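Local coordinates for protein Kinase A (Toxoplasma gondii, PDB 5J3U) that binds cyclic AMP through two cyclic nucleotide-binding domains and, as a regulatory chain of cAMP-dependent protein kinase, probably binds and inhibits the catalytic subunit, at residues S45-R50 / A100-S105; D178-V183 / G209-E214; V189-F194 / A224-A229. All blocks are in the same frame, centred on the assembly; numbering follows the deposited sequence.

Interaction 1 lies in the first cyclic nucleotide-binding domain, while interactions 2 and 3 share the second; the centres of these contacts are about 13 Å apart, and about 37 and 47 Å from that of interaction 1. Strands 102-105 and 226-229 hold the same place in their two sheets, but interaction 1 pairs the former with outer strand 47-49 and interaction 3 the latter with inner strand 187-192. Both contacts are partly buried, mix backbone pairing with polar and aliphatic side chains, and meet the phosphate of their cAMP through an alanine N-H. Interaction 2, buried and aromatic, grips the ribose of the nucleotide that interaction 3 also touches; F212 CE1 packs 3.7 Å from V227 CG1.

Interaction 1 (S45-R50 / A100-S105); sequences STCLIR and AATVTS. With CMP (adenosine-3',5'-cyclic-monophosphate), chain C.
I49 and V103 face each other as an antiparallel hydrogen-bonded pair, their branched side chains lying side by side and pointing the same way, with I49 CB 3.9 Å from V103 CG2. The compact beta-branched shapes suit this buried face: V103 CG2 also touches O4' of the bound cAMP, while I49 CG2, set anti to its backbone N by a chi1 of -65°, approaches A101 O and the ligand's O5'. V103 N donates to I49 O at 2.8 Å. In return V103 O takes the I49 N-H in the carbonyl plane, on a lone pair, at 3.3 Å, and a weaker, bent bond from L48 N. Two residues opposite one make a classic beta bulge, and C47 just before it centres an inverse gamma turn.

Past the bulge the pairing resumes through S105, whose N-H reaches T46 O. S105 OG, turned between its own N and carbonyl carbon (chi1 52°), accepts the T46 N-H at 2.8 Å with an angle of 163°, and it is also bonded to E43 O; a small hydroxyl residue thus serves two backbone groups. On the other face, C47 SG sits 4.0 Å from T102 CG2, and T102 OG1 turns to E51 N.

F88, on strand 87-88, packs on I49 and V103. At the far end A100 N donates to O1P of cAMP at 2.7 Å, and R99 also binds the nucleotide, an arrangement typical of the phosphate-binding cassette beside the beta-sandwich of a cyclic nucleotide-binding domain.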
loop_
_atom_site.group_PDB
_atom_site.type_symbol
_atom_site.label_atom_id
_atom_site.label_comp_id
_atom_site.label_asym_id
_atom_site.label_seq_id
_atom_site.Cartn_x
_atom_site.Cartn_y
_atom_site.Cartn_z
ATOM N N SER A 45 -0.354 -26.061 -7.618
ATOM C CA SER A 45 -1.454 -26.903 -7.126
ATOM C C SER A 45 -1.252 -27.501 -5.760
ATOM O O SER A 45 -1.703 -28.624 -5.473
ATOM C CB SER A 45 -1.813 -27.998 -8.133
ATOM O OG SER A 45 -1.897 -27.443 -9.422
ATOM N N THR A 46 -0.631 -26.704 -4.899
ATOM C CA THR A 46 -0.434 -27.034 -3.504
ATOM C C THR A 46 -1.484 -26.288 -2.677
ATOM O O THR A 46 -1.563 -25.046 -2.697
ATOM C CB THR A 46 0.967 -26.586 -2.979
ATOM O OG1 THR A 46 2.025 -27.170 -3.754
ATOM C CG2 THR A 46 1.144 -26.946 -1.510
ATOM N N CYS A 47 -2.202 -27.050 -1.870
ATOM C CA CYS A 47 -3.204 -26.522 -1.014
ATOM C C CYS A 47 -2.597 -26.093 0.313
ATOM O O CYS A 47 -2.633 -26.827 1.297
ATOM C CB CYS A 47 -4.311 -27.574 -0.811
ATOM S SG CYS A 47 -5.671 -26.902 0.161
ATOM N N LEU A 48 -2.103 -24.848 0.354
ATOM C CA LEU A 48 -1.327 -24.320 1.494
ATOM C C LEU A 48 -2.098 -23.984 2.725
ATOM O O LEU A 48 -1.648 -24.300 3.806
ATOM C CB LEU A 48 -0.523 -23.067 1.066
ATOM C CG LEU A 48 0.420 -22.351 2.047
ATOM C CD1 LEU A 48 1.533 -23.267 2.477
ATOM C CD2 LEU A 48 1.033 -21.170 1.317
ATOM N N ILE A 49 -3.220 -23.259 2.593
ATOM C CA ILE A 49 -4.032 -22.893 3.729
ATOM C C ILE A 49 -5.444 -23.424 3.487
ATOM O O ILE A 49 -5.933 -23.320 2.380
ATOM C CB ILE A 49 -4.143 -21.344 3.862
ATOM C CG1 ILE A 49 -2.763 -20.746 4.177
ATOM C CG2 ILE A 49 -5.200 -20.946 4.890
ATOM C CD1 ILE A 49 -2.805 -19.234 4.355
ATOM N N ARG A 50 -6.081 -23.929 4.528
ATOM C CA ARG A 50 -7.385 -24.513 4.385
ATOM C C ARG A 50 -8.370 -23.778 5.262
ATOM O O ARG A 50 -8.134 -23.609 6.443
ATOM C CB ARG A 50 -7.350 -25.986 4.751
ATOM C CG ARG A 50 -6.288 -26.757 3.978
ATOM C CD ARG A 50 -6.576 -28.259 3.970
ATOM N NE ARG A 50 -5.495 -29.051 4.558
ATOM C CZ ARG A 50 -4.287 -29.227 4.019
ATOM N NH1 ARG A 50 -3.946 -28.637 2.873
ATOM N NH2 ARG A 50 -3.409 -30.008 4.636
ATOM N N ALA A 100 -10.131 -17.795 6.903
ATOM C CA ALA A 100 -11.355 -17.340 6.248
ATOM C C ALA A 100 -11.506 -17.807 4.795
ATOM O O ALA A 100 -12.531 -17.534 4.157
ATOM C CB ALA A 100 -11.389 -15.835 6.279
ATOM N N ALA A 101 -10.491 -18.468 4.259
ATOM C CA ALA A 101 -10.462 -18.946 2.900
ATOM C C ALA A 101 -9.351 -20.025 2.803
ATOM O O ALA A 101 -8.509 -20.151 3.696
ATOM C CB ALA A 101 -10.166 -17.796 1.917
ATOM N N THR A 102 -9.391 -20.778 1.720
ATOM C CA THR A 102 -8.407 -21.758 1.353
ATOM C C THR A 102 -7.491 -21.094 0.318
ATOM O O THR A 102 -7.951 -20.364 -0.556
ATOM C CB THR A 102 -9.149 -22.998 0.764
ATOM O OG1 THR A 102 -9.804 -23.699 1.822
ATOM C CG2 THR A 102 -8.244 -23.905 -0.014
ATOM N N VAL A 103 -6.189 -21.330 0.408
ATOM C CA VAL A 103 -5.288 -20.753 -0.531
ATOM C C VAL A 103 -4.530 -21.883 -1.235
ATOM O O VAL A 103 -3.917 -22.703 -0.574
ATOM C CB VAL A 103 -4.294 -19.797 0.165
ATOM C CG1 VAL A 103 -3.449 -19.103 -0.885
ATOM C CG2 VAL A 103 -5.010 -18.785 1.012
ATOM N N THR A 104 -4.542 -21.872 -2.555
ATOM C CA THR A 104 -3.910 -22.901 -3.349
ATOM C C THR A 104 -3.012 -22.283 -4.387
ATOM O O THR A 104 -3.419 -21.386 -5.085
ATOM C CB THR A 104 -5.043 -23.762 -4.023
ATOM O OG1 THR A 104 -5.846 -24.312 -2.987
ATOM C CG2 THR A 104 -4.465 -24.928 -4.794
ATOM N N SER A 105 -1.800 -22.792 -4.549
ATOM C CA SER A 105 -0.925 -22.242 -5.589
ATOM C C SER A 105 -1.399 -22.583 -6.972
ATOM O O SER A 105 -1.870 -23.716 -7.214
ATOM C CB SER A 105 0.501 -22.760 -5.421
ATOM O OG SER A 105 0.529 -24.157 -5.339
HETATM P P CMP C . -6.593 -15.944 6.504
HETATM O O1P CMP C . -8.112 -15.985 6.841
HETATM O O2P CMP C . -5.666 -16.069 7.683
HETATM O "O5'" CMP C . -6.421 -17.217 5.534
HETATM C "C5'" CMP C . -7.100 -17.165 4.278
HETATM C "C4'" CMP C . -6.631 -15.932 3.536
HETATM O "O4'" CMP C . -7.129 -15.745 2.245
HETATM C "C3'" CMP C . -6.946 -14.672 4.293
HETATM O "O3'" CMP C . -6.235 -14.702 5.531
HETATM C "C2'" CMP C . -6.533 -13.684 3.245
HETATM O "O2'" CMP C . -5.144 -13.418 3.302
HETATM C "C1'" CMP C . -6.888 -14.377 1.932
HETATM N N9 CMP C . -8.093 -13.803 1.288
HETATM C C8 CMP C . -8.085 -13.174 0.068
HETATM N N7 CMP C . -9.342 -12.723 -0.225
HETATM C C5 CMP C . -10.121 -13.012 0.790
HETATM C C6 CMP C . -11.555 -12.785 1.088
HETATM N N6 CMP C . -12.360 -12.148 0.204
HETATM N N1 CMP C . -11.997 -13.244 2.258
HETATM C C2 CMP C . -11.222 -13.866 3.194
HETATM N N3 CMP C . -9.907 -14.127 2.983
HETATM C C4 CMP C . -9.319 -13.732 1.811
#

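Interaction 2 (D178-V183 / G209-E214); sequences DVFYIV and GDYFGE. With CMP (adenosine-3',5'-cyclic-monophosphate), chain B.
Backbone bonds tie Y181 and V183 to the 209-214 segment. Y181 and F212 form an antiparallel hydrogen-bonded pair, with Y181 N 3.0 Å from F212 O and F212 N donating back to Y181 O. V183 is held at both ends, its N-H going to D210 O and its carbonyl accepting from G209 N at 2.7 Å. G209 has a positive phi (98°), a conformation that suits glycine.

Aromatic packing falls on both faces of this pairing. On one, F212 lays its ring face against Y181 CB, which stands 3.7 Å from the ring centroid as a CH-pi contact. The F212 chi1 of 59° sets its ring over Y181 across the pair; the Y181 and F212 rings are nearly parallel, at 18°, but too far offset to count as a stack. V183 CG2 meets the F212 ring at its edge. On the other face F180 and Y211 come together obliquely, F180 CZ lying 3.6 Å from Y211 CB. The F180 ring also touches E214 CB, and F243 meets it edge-to-face.

This pairing closes one edge of the sheet formed by strands 159-165, 232-239, 179-183 and 211-212, and leads straight into the phosphate-binding cassette, where the chain turns from strand 211-212 into helix 215-219.

Polar contacts gather at that turn, around the ribose of cAMP. G213 N donates to O2' at 3.0 Å, and O2' in turn donates to E214 OE1 at 2.7 Å, so the hydroxyl accepts one bond and donates another. The other carboxylate oxygen, E214 OE2, is bonded to Y261 OH. R223 reaches the carbonyls of V179 and G213, bridging the two segments.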
loop_
_atom_site.group_PDB
_atom_site.type_symbol
_atom_site.label_atom_id
_atom_site.label_comp_id
_atom_site.label_asym_id
_atom_site.label_seq_id
_atom_site.Cartn_x
_atom_site.Cartn_y
_atom_site.Cartn_z
ATOM N N ASP A 178 1.466 7.182 -11.262
ATOM C CA ASP A 178 0.610 6.103 -10.826
ATOM C C ASP A 178 0.322 6.174 -9.316
ATOM O O ASP A 178 -0.074 5.179 -8.717
ATOM C CB ASP A 178 1.272 4.774 -11.109
ATOM C CG ASP A 178 1.394 4.463 -12.576
ATOM O OD1 ASP A 178 0.444 4.716 -13.341
ATOM O OD2 ASP A 178 2.465 3.951 -12.947
ATOM N N VAL A 179 0.484 7.362 -8.732
ATOM C CA VAL A 179 0.260 7.515 -7.252
ATOM C C VAL A 179 -0.446 8.841 -6.959
ATOM O O VAL A 179 -0.078 9.903 -7.508
ATOM C CB VAL A 179 1.576 7.478 -6.461
ATOM C CG1 VAL A 179 1.323 7.635 -4.936
ATOM C CG2 VAL A 179 2.321 6.202 -6.758
ATOM N N PHE A 180 -1.450 8.782 -6.082
ATOM C CA PHE A 180 -2.162 9.959 -5.562
ATOM C C PHE A 180 -1.622 10.201 -4.159
ATOM O O PHE A 180 -1.431 9.230 -3.436
ATOM C CB PHE A 180 -3.670 9.665 -5.547
ATOM C CG PHE A 180 -4.527 10.717 -4.880
ATOM C CD1 PHE A 180 -4.640 11.978 -5.387
ATOM C CD2 PHE A 180 -5.228 10.412 -3.713
ATOM C CE1 PHE A 180 -5.461 12.920 -4.812
ATOM C CE2 PHE A 180 -6.093 11.327 -3.159
ATOM C CZ PHE A 180 -6.217 12.586 -3.673
ATOM N N TYR A 181 -1.344 11.472 -3.818
ATOM C CA TYR A 181 -0.750 11.867 -2.563
ATOM C C TYR A 181 -1.611 12.834 -1.728
ATOM O O TYR A 181 -2.346 13.672 -2.252
ATOM C CB TYR A 181 0.590 12.566 -2.841
ATOM C CG TYR A 181 1.626 11.731 -3.519
ATOM C CD1 TYR A 181 2.462 10.898 -2.807
ATOM C CD2 TYR A 181 1.770 11.779 -4.907
ATOM C CE1 TYR A 181 3.441 10.139 -3.449
ATOM C CE2 TYR A 181 2.701 11.010 -5.548
ATOM C CZ TYR A 181 3.544 10.209 -4.830
ATOM O OH TYR A 181 4.511 9.453 -5.447
ATOM N N ILE A 182 -1.625 12.632 -0.421
ATOM C CA ILE A 182 -2.201 13.562 0.519
ATOM C C ILE A 182 -1.119 13.864 1.589
ATOM O O ILE A 182 -0.457 12.949 2.127
ATOM C CB ILE A 182 -3.439 13.006 1.211
ATOM C CG1 ILE A 182 -4.373 12.269 0.208
ATOM C CG2 ILE A 182 -4.115 14.152 1.918
ATOM C CD1 ILE A 182 -5.507 11.499 0.886
ATOM N N VAL A 183 -0.893 15.134 1.876
ATOM C CA VAL A 183 0.128 15.501 2.784
ATOM C C VAL A 183 -0.432 15.217 4.189
ATOM O O VAL A 183 -1.442 15.801 4.587
ATOM C CB VAL A 183 0.473 17.009 2.707
ATOM C CG1 VAL A 183 1.493 17.370 3.742
ATOM C CG2 VAL A 183 1.000 17.417 1.308
ATOM N N GLY A 209 -2.977 18.043 4.936
ATOM C CA GLY A 209 -4.335 17.864 4.518
ATOM C C GLY A 209 -4.586 18.127 3.046
ATOM O O GLY A 209 -5.588 17.752 2.534
ATOM N N ASP A 210 -3.649 18.771 2.369
ATOM C CA ASP A 210 -3.804 19.002 0.912
ATOM C C ASP A 210 -3.434 17.763 0.091
ATOM O O ASP A 210 -2.609 16.966 0.520
ATOM C CB ASP A 210 -2.882 20.102 0.480
ATOM C CG ASP A 210 -3.317 21.469 0.975
ATOM O OD1 ASP A 210 -4.518 21.649 1.221
ATOM O OD2 ASP A 210 -2.456 22.360 1.136
ATOM N N TYR A 211 -4.000 17.643 -1.103
ATOM C CA TYR A 211 -3.710 16.508 -1.983
ATOM C C TYR A 211 -3.051 17.001 -3.267
ATOM O O TYR A 211 -3.182 18.178 -3.615
ATOM C CB TYR A 211 -4.972 15.734 -2.330
ATOM C CG TYR A 211 -6.014 16.559 -3.021
ATOM C CD1 TYR A 211 -5.926 16.842 -4.379
ATOM C CD2 TYR A 211 -7.067 17.135 -2.276
ATOM C CE1 TYR A 211 -6.864 17.671 -4.988
ATOM C CE2 TYR A 211 -8.003 17.970 -2.884
ATOM C CZ TYR A 211 -7.899 18.232 -4.221
ATOM O OH TYR A 211 -8.865 19.072 -4.773
ATOM N N PHE A 212 -2.358 16.090 -3.941
ATOM C CA PHE A 212 -1.807 16.385 -5.270
ATOM C C PHE A 212 -1.569 15.065 -6.001
ATOM O O PHE A 212 -1.581 14.001 -5.388
ATOM C CB PHE A 212 -0.518 17.216 -5.158
ATOM C CG PHE A 212 0.586 16.574 -4.375
ATOM C CD1 PHE A 212 1.492 15.696 -4.998
ATOM C CD2 PHE A 212 0.757 16.817 -3.016
ATOM C CE1 PHE A 212 2.556 15.137 -4.332
ATOM C CE2 PHE A 212 1.828 16.221 -2.321
ATOM C CZ PHE A 212 2.717 15.375 -2.954
ATOM N N GLY A 213 -1.296 15.139 -7.318
ATOM C CA GLY A 213 -0.964 13.967 -8.074
ATOM C C GLY A 213 -2.197 13.286 -8.627
ATOM O O GLY A 213 -2.097 12.146 -9.071
ATOM N N GLU A 214 -3.352 13.964 -8.620
ATOM C CA GLU A 214 -4.567 13.360 -9.144
ATOM C C GLU A 214 -4.652 13.463 -10.668
ATOM O O GLU A 214 -5.306 12.620 -11.260
ATOM C CB GLU A 214 -5.849 13.944 -8.566
ATOM C CG GLU A 214 -6.330 15.326 -9.019
ATOM C CD GLU A 214 -5.496 16.544 -8.619
ATOM O OE1 GLU A 214 -4.369 16.421 -8.145
ATOM O OE2 GLU A 214 -5.983 17.706 -8.774
HETATM P P CMP B . -0.266 15.544 -11.504
HETATM O O1P CMP B . -0.617 14.121 -11.341
HETATM O O2P CMP B . -0.252 16.126 -12.923
HETATM O "O5'" CMP B . 1.174 15.761 -10.842
HETATM C "C5'" CMP B . 1.605 17.121 -10.642
HETATM C "C4'" CMP B . 0.567 17.707 -9.681
HETATM O "O4'" CMP B . 0.748 19.092 -9.345
HETATM C "C3'" CMP B . -0.795 17.749 -10.348
HETATM O "O3'" CMP B . -1.253 16.404 -10.544
HETATM C "C2'" CMP B . -1.604 18.608 -9.410
HETATM O "O2'" CMP B . -2.042 17.859 -8.240
HETATM C "C1'" CMP B . -0.511 19.547 -8.910
HETATM N N9 CMP B . -0.669 20.884 -9.396
HETATM C C8 CMP B . -0.556 21.967 -8.596
HETATM N N7 CMP B . -0.704 23.128 -9.341
HETATM C C5 CMP B . -0.864 22.765 -10.632
HETATM C C6 CMP B . -1.086 23.462 -11.935
HETATM N N6 CMP B . -1.135 24.827 -12.019
HETATM N N1 CMP B . -1.229 22.667 -13.006
HETATM C C2 CMP B . -1.158 21.308 -13.011
HETATM N N3 CMP B . -0.970 20.618 -11.840
HETATM C C4 CMP B . -0.850 21.279 -10.665
#

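Interaction 3 (V189-F194 / A224-A229); sequences VATKSF and AANVIA. With CMP (adenosine-3',5'-cyclic-monophosphate), chain B.
V189 and I228, like T191 and N226, are hydrogen-bonded pairs of an antiparallel contact between two inner strands of the second domain's sheet 169-171, 226-229, 187-192 and 201-206, which lines the nucleotide pocket. The strand axes approach to 4.6 Å, their N-to-C directions 146° apart. Each pair exchanges two backbone bonds; that from I228 N to V189 O measures 2.8 Å.

On the face bearing V189, T191, N226 and I228, side chains add to this ladder. N226 ND2 donates to T191 OG1 at 3.2 Å, the hydroxyl lying close to the amide plane; a chi1 of 71° tucks OG1 between the backbone N and carbonyl carbon of T191, toward that amide. N226 OD1 is bonded to Q173 N, so both ends of the amide are engaged, which suits asparagine to a buried position. Beside them V189 CG2 packs on I228 CB, and I228 CD1 touches T191 CG2, a branched aliphatic patch on a partly exposed surface.

A190 and V227 face the interior, where they line the nucleotide pocket. A190 CB lies 3.7 Å from C8 of the adenine, its small size letting the base come close, and V227 CG2 touches O4'. A224 N donates to the phosphate oxygen O2P at 2.8 Å. K192, its chain extended, runs its methylenes past A224 O, with CE 3.4 Å away, and sends NZ to adenine N1 in a weak bond.

Outward, strand 201-206 pairs with 187-192 on one flank and strand 169-171 with 226-229 on the other, while A224 lies in the loop that runs from helix 215-219 to strand 226-229.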
loop_
_atom_site.group_PDB
_atom_site.type_symbol
_atom_site.label_atom_id
_atom_site.label_comp_id
_atom_site.label_asym_id
_atom_site.label_seq_id
_atom_site.Cartn_x
_atom_site.Cartn_y
_atom_site.Cartn_z
ATOM N N VAL A 189 5.869 22.249 -2.367
ATOM C CA VAL A 189 5.554 23.218 -3.369
ATOM C C VAL A 189 5.429 22.544 -4.755
ATOM O O VAL A 189 6.163 21.619 -5.049
ATOM C CB VAL A 189 6.604 24.360 -3.448
ATOM C CG1 VAL A 189 6.586 25.104 -2.091
ATOM C CG2 VAL A 189 7.992 23.810 -3.733
ATOM N N ALA A 190 4.465 22.998 -5.517
ATOM C CA ALA A 190 4.317 22.609 -6.923
ATOM C C ALA A 190 4.984 23.684 -7.763
ATOM O O ALA A 190 4.677 24.892 -7.596
ATOM C CB ALA A 190 2.867 22.517 -7.286
ATOM N N THR A 191 5.807 23.243 -8.702
ATOM C CA THR A 191 6.399 24.168 -9.699
ATOM C C THR A 191 6.089 23.584 -11.050
ATOM O O THR A 191 6.081 22.343 -11.222
ATOM C CB THR A 191 7.911 24.350 -9.480
ATOM O OG1 THR A 191 8.654 23.177 -9.842
ATOM C CG2 THR A 191 8.228 24.641 -8.048
ATOM N N LYS A 192 5.887 24.455 -12.033
ATOM C CA LYS A 192 5.457 24.057 -13.329
ATOM C C LYS A 192 6.142 24.877 -14.403
ATOM O O LYS A 192 6.083 26.112 -14.331
ATOM C CB LYS A 192 3.954 24.264 -13.435
ATOM C CG LYS A 192 3.314 23.875 -14.765
ATOM C CD LYS A 192 1.783 23.858 -14.654
ATOM C CE LYS A 192 1.141 23.313 -15.916
ATOM N NZ LYS A 192 -0.208 23.885 -16.101
ATOM N N SER A 193 6.703 24.168 -15.381
ATOM C CA SER A 193 7.174 24.778 -16.664
ATOM C C SER A 193 5.973 24.899 -17.575
ATOM O O SER A 193 5.293 23.890 -17.885
ATOM C CB SER A 193 8.269 23.946 -17.321
ATOM O OG SER A 193 8.374 24.257 -18.712
ATOM N N PHE A 194 5.671 26.121 -17.988
ATOM C CA PHE A 194 4.564 26.383 -18.911
ATOM C C PHE A 194 4.865 26.163 -20.409
ATOM O O PHE A 194 4.006 26.348 -21.234
ATOM C CB PHE A 194 3.974 27.779 -18.646
ATOM C CG PHE A 194 3.170 27.808 -17.370
ATOM C CD1 PHE A 194 3.809 27.963 -16.163
ATOM C CD2 PHE A 194 1.830 27.564 -17.387
ATOM C CE1 PHE A 194 3.091 27.937 -14.970
ATOM C CE2 PHE A 194 1.107 27.513 -16.204
ATOM C CZ PHE A 194 1.741 27.706 -14.996
ATOM N N ALA A 224 1.810 16.838 -14.613
ATOM C CA ALA A 224 1.684 18.212 -15.123
ATOM C C ALA A 224 2.559 19.280 -14.391
ATOM O O ALA A 224 2.645 20.446 -14.837
ATOM C CB ALA A 224 0.220 18.638 -15.170
ATOM N N ALA A 225 3.216 18.877 -13.315
ATOM C CA ALA A 225 4.041 19.773 -12.489
ATOM C C ALA A 225 4.989 18.938 -11.645
ATOM O O ALA A 225 4.804 17.715 -11.518
ATOM C CB ALA A 225 3.136 20.640 -11.616
ATOM N N ASN A 226 6.032 19.587 -11.126
ATOM C CA ASN A 226 6.860 19.064 -10.083
ATOM C C ASN A 226 6.155 19.305 -8.762
ATOM O O ASN A 226 5.505 20.347 -8.623
ATOM C CB ASN A 226 8.206 19.757 -10.016
ATOM C CG ASN A 226 8.906 19.719 -11.344
ATOM O OD1 ASN A 226 9.241 18.616 -11.817
ATOM N ND2 ASN A 226 9.093 20.894 -11.985
ATOM N N VAL A 227 6.295 18.373 -7.838
ATOM C CA VAL A 227 5.935 18.632 -6.393
ATOM C C VAL A 227 7.150 18.298 -5.567
ATOM O O VAL A 227 7.667 17.154 -5.604
ATOM C CB VAL A 227 4.640 17.935 -5.922
ATOM C CG1 VAL A 227 4.351 18.334 -4.456
ATOM C CG2 VAL A 227 3.469 18.253 -6.853
ATOM N N ILE A 228 7.647 19.305 -4.824
ATOM C CA ILE A 228 8.893 19.211 -4.145
ATOM C C ILE A 228 8.702 19.412 -2.611
ATOM O O ILE A 228 8.032 20.341 -2.223
ATOM C CB ILE A 228 9.846 20.345 -4.643
ATOM C CG1 ILE A 228 10.058 20.268 -6.184
ATOM C CG2 ILE A 228 11.171 20.232 -3.922
ATOM C CD1 ILE A 228 10.569 21.566 -6.779
ATOM N N ALA A 229 9.306 18.568 -1.804
ATOM C CA ALA A 229 9.161 18.716 -0.329
ATOM C C ALA A 229 9.829 20.047 0.102
ATOM O O ALA A 229 10.904 20.406 -0.399
ATOM C CB ALA A 229 9.804 17.571 0.378
HETATM P P CMP B . -0.266 15.544 -11.504
HETATM O O1P CMP B . -0.617 14.121 -11.341
HETATM O O2P CMP B . -0.252 16.126 -12.923
HETATM O "O5'" CMP B . 1.174 15.761 -10.842
HETATM C "C5'" CMP B . 1.605 17.121 -10.642
HETATM C "C4'" CMP B . 0.567 17.707 -9.681
HETATM O "O4'" CMP B . 0.748 19.092 -9.345
HETATM C "C3'" CMP B . -0.795 17.749 -10.348
HETATM O "O3'" CMP B . -1.253 16.404 -10.544
HETATM C "C2'" CMP B . -1.604 18.608 -9.410
HETATM O "O2'" CMP B . -2.042 17.859 -8.240
HETATM C "C1'" CMP B . -0.511 19.547 -8.910
HETATM N N9 CMP B . -0.669 20.884 -9.396
HETATM C C8 CMP B . -0.556 21.967 -8.596
HETATM N N7 CMP B . -0.704 23.128 -9.341
HETATM C C5 CMP B . -0.864 22.765 -10.632
HETATM C C6 CMP B . -1.086 23.462 -11.935
HETATM N N6 CMP B . -1.135 24.827 -12.019
HETATM N N1 CMP B . -1.229 22.667 -13.006
HETATM C C2 CMP B . -1.158 21.308 -13.011
HETATM N N3 CMP B . -0.970 20.618 -11.840
HETATM C C4 CMP B . -0.850 21.279 -10.665
#